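Local coordinates for carboxypeptidase D (Drosophila melanogaster, PDB 3MN8), which releases C-terminal arginine or lysine from peptides and proteins as a zinc-dependent metallocarboxypeptidase, seen here as its first carboxypeptidase domain with the transthyretin-like domain, at residues Tyr96-Arg108 with Val163-Phe177. Residues are numbered along the deposited sequence; the frame is centred on the assembly and turned at random.
Sequences YIANMHGDETVGR and VGRGNAANIDLNRDF. With ZN (zinc ion), chain F; GEM ((2-guanidinoethylmercapto)succinic acid), chain G.
The guanidinium of Arg165 lies flat on the ring of His101, a zinc ligand, with centres 3.8 Å apart and planes only 18° from parallel. Arg165 runs alongside the histidine in the same direction; its CG anti to the backbone N (chi1 178°) and a chain extended to NE carry the guanidinium over one ring face. His101 ND1 binds the zinc ion at 2.1 Å, while Glu104 clasps the metal with both carboxylate oxygens and His217 completes the protein ligands. At the ring edge, His101 NE2 donates to Asp172 OD1 (2.9 Å), with the carboxylate turned nearly perpendicular to the ring. That oxygen is met on its syn side, tilted out of the carboxylate plane, and takes the backbone N of Asn174 on its anti side with a smaller tilt, closing an Asx turn. The other oxygen, OD2, accepts Arg165 NH2 through its syn lone pair at 2.8 Å. Without this carboxylate, as with an alanine at Asp172, His101 NE2 would probably lack its acceptor and Arg165 its salt-bridge mate, the stacked pair being held less firmly. The Met100 thioether crosses Asn174 at about a right angle, Met100 SD lying 3.7 Å from Asn174 CG, and its CE reaches Leu173 and Phe177. Arg165, Asn174 and Arg175 converge on the inhibitor (2-guanidinoethylmercapto)succinic acid: Arg165 NH2 holds O15 at 2.8 Å, whereas Asn174 ND2 and Arg175 NH2 share O14. Arg165 NH1 also donates to O13 of the zinc-bound carboxylate, bridging both acid groups, consistent with a pocket that recognises a substrate's C-terminal carboxylate, as in M14 peptidases, and Asp172 links that recognition site to the metal ligand.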
# COMPACT_ATOMS: atom_id res chain seq x y z
N TYR A 96 -3.54 -2.52 0.90
CA TYR A 96 -2.96 -2.45 2.24
C TYR A 96 -2.48 -3.85 2.65
O TYR A 96 -3.25 -4.81 2.61
CB TYR A 96 -3.99 -1.96 3.25
CG TYR A 96 -4.08 -0.46 3.36
CD1 TYR A 96 -3.03 0.35 2.94
CD2 TYR A 96 -5.21 0.16 3.89
CE1 TYR A 96 -3.10 1.72 3.06
CE2 TYR A 96 -5.29 1.54 4.01
CZ TYR A 96 -4.23 2.32 3.58
OH TYR A 96 -4.27 3.69 3.67
N ILE A 97 -1.21 -3.98 3.01
CA ILE A 97 -0.76 -5.27 3.53
C ILE A 97 -0.35 -5.12 4.98
O ILE A 97 0.10 -4.04 5.39
CB ILE A 97 0.38 -5.92 2.70
CG1 ILE A 97 -0.05 -6.18 1.24
CG2 ILE A 97 0.74 -7.26 3.32
CD1 ILE A 97 0.18 -5.04 0.29
N ALA A 98 -0.52 -6.18 5.76
CA ALA A 98 -0.11 -6.17 7.16
C ALA A 98 0.58 -7.47 7.57
O ALA A 98 0.64 -8.43 6.81
CB ALA A 98 -1.31 -5.91 8.04
N ASN A 99 1.11 -7.48 8.79
CA ASN A 99 1.60 -8.69 9.43
C ASN A 99 2.61 -9.50 8.63
O ASN A 99 2.60 -10.74 8.70
CB ASN A 99 0.43 -9.59 9.83
CG ASN A 99 0.85 -10.67 10.81
OD1 ASN A 99 0.64 -11.86 10.58
ND2 ASN A 99 1.45 -10.26 11.92
N MET A 100 3.48 -8.83 7.87
CA MET A 100 4.50 -9.56 7.13
C MET A 100 5.50 -10.14 8.11
O MET A 100 6.01 -11.24 7.93
CB MET A 100 5.18 -8.68 6.07
CG MET A 100 6.25 -7.75 6.59
SD MET A 100 7.00 -6.84 5.23
CE MET A 100 7.27 -8.17 4.06
N HIS A 101 5.77 -9.38 9.16
CA HIS A 101 6.44 -9.94 10.32
C HIS A 101 5.34 -10.41 11.25
O HIS A 101 4.61 -9.59 11.86
CB HIS A 101 7.35 -8.90 10.98
CG HIS A 101 8.45 -8.42 10.08
ND1 HIS A 101 8.44 -7.17 9.51
CD2 HIS A 101 9.57 -9.03 9.64
CE1 HIS A 101 9.52 -7.02 8.76
NE2 HIS A 101 10.22 -8.14 8.83
N GLY A 102 5.19 -11.74 11.32
CA GLY A 102 4.15 -12.39 12.09
C GLY A 102 3.92 -11.89 13.51
O GLY A 102 2.80 -11.96 14.02
N ASP A 103 4.97 -11.40 14.17
CA ASP A 103 4.85 -10.91 15.54
C ASP A 103 4.46 -9.43 15.62
O ASP A 103 4.28 -8.89 16.70
CB ASP A 103 6.14 -11.18 16.32
CG ASP A 103 7.39 -10.82 15.52
OD1 ASP A 103 8.47 -11.30 15.91
OD2 ASP A 103 7.29 -10.08 14.52
N GLU A 104 4.35 -8.78 14.46
CA GLU A 104 3.89 -7.40 14.39
C GLU A 104 2.44 -7.41 13.94
O GLU A 104 2.15 -7.49 12.73
CB GLU A 104 4.74 -6.59 13.42
CG GLU A 104 6.23 -6.59 13.75
CD GLU A 104 7.05 -6.00 12.64
OE1 GLU A 104 6.44 -5.40 11.73
OE2 GLU A 104 8.29 -6.14 12.65
N THR A 105 1.54 -7.31 14.91
CA THR A 105 0.16 -7.79 14.76
C THR A 105 -0.94 -6.72 14.65
O THR A 105 -2.00 -7.00 14.11
CB THR A 105 -0.17 -8.71 15.95
OG1 THR A 105 0.02 -8.00 17.19
CG2 THR A 105 0.76 -9.92 15.95
N VAL A 106 -0.72 -5.52 15.17
CA VAL A 106 -1.77 -4.50 15.19
C VAL A 106 -2.34 -4.22 13.78
O VAL A 106 -3.56 -4.24 13.56
CB VAL A 106 -1.30 -3.18 15.86
CG1 VAL A 106 -2.41 -2.13 15.88
CG2 VAL A 106 -0.79 -3.46 17.27
N GLY A 107 -1.46 -3.98 12.81
CA GLY A 107 -1.87 -3.74 11.43
C GLY A 107 -2.83 -4.82 10.96
O GLY A 107 -3.84 -4.53 10.31
N ARG A 108 -2.49 -6.06 11.29
CA ARG A 108 -3.36 -7.20 11.00
C ARG A 108 -4.79 -6.87 11.38
O ARG A 108 -5.68 -6.86 10.52
CB ARG A 108 -2.90 -8.45 11.76
CG ARG A 108 -4.00 -9.48 11.90
CD ARG A 108 -3.60 -10.68 12.75
NE ARG A 108 -2.93 -11.70 11.95
CZ ARG A 108 -3.41 -12.89 11.60
NH1 ARG A 108 -4.61 -13.31 11.98
NH2 ARG A 108 -2.64 -13.68 10.86
N VAL A 163 11.87 -15.81 16.16
CA VAL A 163 10.84 -16.76 15.79
C VAL A 163 9.48 -16.07 15.79
O VAL A 163 9.13 -15.32 16.71
CB VAL A 163 10.83 -17.99 16.71
CG1 VAL A 163 9.49 -18.70 16.62
CG2 VAL A 163 11.99 -18.94 16.34
N GLY A 164 8.72 -16.33 14.73
CA GLY A 164 7.44 -15.68 14.52
C GLY A 164 7.55 -14.49 13.58
O GLY A 164 6.63 -14.20 12.82
N ARG A 165 8.68 -13.80 13.64
CA ARG A 165 8.93 -12.66 12.78
C ARG A 165 9.06 -13.14 11.34
O ARG A 165 8.34 -12.69 10.45
CB ARG A 165 10.18 -11.89 13.23
CG ARG A 165 10.54 -10.69 12.36
CD ARG A 165 11.75 -9.93 12.89
NE ARG A 165 12.44 -9.18 11.83
CZ ARG A 165 12.26 -7.89 11.59
NH1 ARG A 165 11.41 -7.19 12.34
NH2 ARG A 165 12.92 -7.29 10.62
N GLY A 166 9.98 -14.08 11.10
CA GLY A 166 10.18 -14.62 9.77
C GLY A 166 9.15 -15.70 9.54
O GLY A 166 8.33 -15.96 10.42
N ASN A 167 9.16 -16.31 8.35
CA ASN A 167 8.18 -17.35 8.05
C ASN A 167 8.53 -18.66 8.76
O ASN A 167 9.26 -18.66 9.76
CB ASN A 167 7.95 -17.54 6.54
CG ASN A 167 9.14 -18.16 5.82
OD1 ASN A 167 10.15 -18.52 6.44
ND2 ASN A 167 9.02 -18.29 4.50
N ALA A 168 8.00 -19.76 8.25
CA ALA A 168 8.20 -21.05 8.91
C ALA A 168 9.63 -21.55 8.73
O ALA A 168 10.09 -22.39 9.50
CB ALA A 168 7.19 -22.08 8.41
N ALA A 169 10.32 -21.05 7.70
CA ALA A 169 11.72 -21.41 7.48
C ALA A 169 12.65 -20.41 8.18
O ALA A 169 13.88 -20.47 8.04
CB ALA A 169 12.03 -21.48 5.99
N ASN A 170 12.04 -19.49 8.94
CA ASN A 170 12.78 -18.49 9.70
C ASN A 170 13.56 -17.50 8.85
O ASN A 170 14.58 -16.98 9.30
CB ASN A 170 13.72 -19.15 10.71
CG ASN A 170 13.10 -19.31 12.06
OD1 ASN A 170 12.96 -20.42 12.56
ND2 ASN A 170 12.71 -18.19 12.67
N ILE A 171 13.09 -17.24 7.63
CA ILE A 171 13.69 -16.13 6.88
C ILE A 171 12.80 -14.90 6.92
O ILE A 171 11.57 -15.01 6.98
CB ILE A 171 14.12 -16.49 5.42
CG1 ILE A 171 12.96 -16.31 4.44
CG2 ILE A 171 14.75 -17.88 5.35
CD1 ILE A 171 12.91 -14.92 3.80
N ASP A 172 13.45 -13.74 6.90
CA ASP A 172 12.79 -12.45 7.03
C ASP A 172 12.23 -12.00 5.68
O ASP A 172 12.97 -11.56 4.79
CB ASP A 172 13.75 -11.40 7.62
CG ASP A 172 13.08 -10.06 7.93
OD1 ASP A 172 12.09 -9.70 7.23
OD2 ASP A 172 13.56 -9.37 8.87
N LEU A 173 10.91 -12.10 5.53
CA LEU A 173 10.27 -11.80 4.26
C LEU A 173 10.58 -10.38 3.80
O LEU A 173 10.53 -10.09 2.60
CB LEU A 173 8.77 -12.06 4.35
CG LEU A 173 8.38 -13.53 4.58
CD1 LEU A 173 6.88 -13.67 4.82
CD2 LEU A 173 8.85 -14.40 3.41
N ASN A 174 10.91 -9.49 4.73
CA ASN A 174 11.23 -8.13 4.36
C ASN A 174 12.69 -8.03 4.00
O ASN A 174 13.25 -6.93 3.97
CB ASN A 174 10.90 -7.14 5.47
CG ASN A 174 10.55 -5.75 4.94
OD1 ASN A 174 10.21 -5.58 3.76
ND2 ASN A 174 10.60 -4.76 5.82
N ARG A 175 13.31 -9.17 3.76
CA ARG A 175 14.62 -9.20 3.10
C ARG A 175 14.60 -10.07 1.85
O ARG A 175 15.62 -10.24 1.18
CB ARG A 175 15.72 -9.71 4.02
CG ARG A 175 15.80 -8.97 5.32
CD ARG A 175 15.88 -7.46 5.14
NE ARG A 175 16.20 -6.85 6.42
CZ ARG A 175 15.38 -6.19 7.22
NH1 ARG A 175 15.86 -5.73 8.36
NH2 ARG A 175 14.12 -5.95 6.89
N ASP A 176 13.43 -10.62 1.52
CA ASP A 176 13.36 -11.69 0.54
C ASP A 176 12.91 -11.26 -0.86
O ASP A 176 12.87 -12.08 -1.78
CB ASP A 176 12.46 -12.81 1.06
CG ASP A 176 12.69 -14.12 0.35
OD1 ASP A 176 13.86 -14.40 0.01
OD2 ASP A 176 11.71 -14.86 0.14
N PHE A 177 12.57 -9.99 -1.02
CA PHE A 177 12.10 -9.48 -2.31
C PHE A 177 13.30 -9.08 -3.16
O PHE A 177 14.37 -8.79 -2.62
CB PHE A 177 11.15 -8.29 -2.11
CG PHE A 177 9.76 -8.69 -1.61
CD1 PHE A 177 9.55 -9.03 -0.27
CD2 PHE A 177 8.69 -8.74 -2.48
CE1 PHE A 177 8.30 -9.40 0.19
CE2 PHE A 177 7.43 -9.12 -2.03
CZ PHE A 177 7.23 -9.45 -0.69
ZN ZN F . 8.20 -5.43 10.74
C8 GEM G . 11.95 -2.67 9.37
S7 GEM G . 10.98 -2.14 7.98
C6 GEM G . 10.80 -0.42 8.35
C5 GEM G . 12.13 0.30 8.59
N3 GEM G . 12.82 0.37 7.32
C1 GEM G . 14.08 0.76 7.12
N4 GEM G . 14.59 0.77 5.89
N2 GEM G . 14.83 1.14 8.14
C9 GEM G . 12.40 -4.08 9.08
O14 GEM G . 11.97 -4.64 8.05
O15 GEM G . 13.20 -4.63 9.87
C10 GEM G . 11.20 -2.57 10.71
C11 GEM G . 10.02 -3.52 10.91
O12 GEM G . 8.94 -3.02 11.32
O13 GEM G . 10.17 -4.75 10.71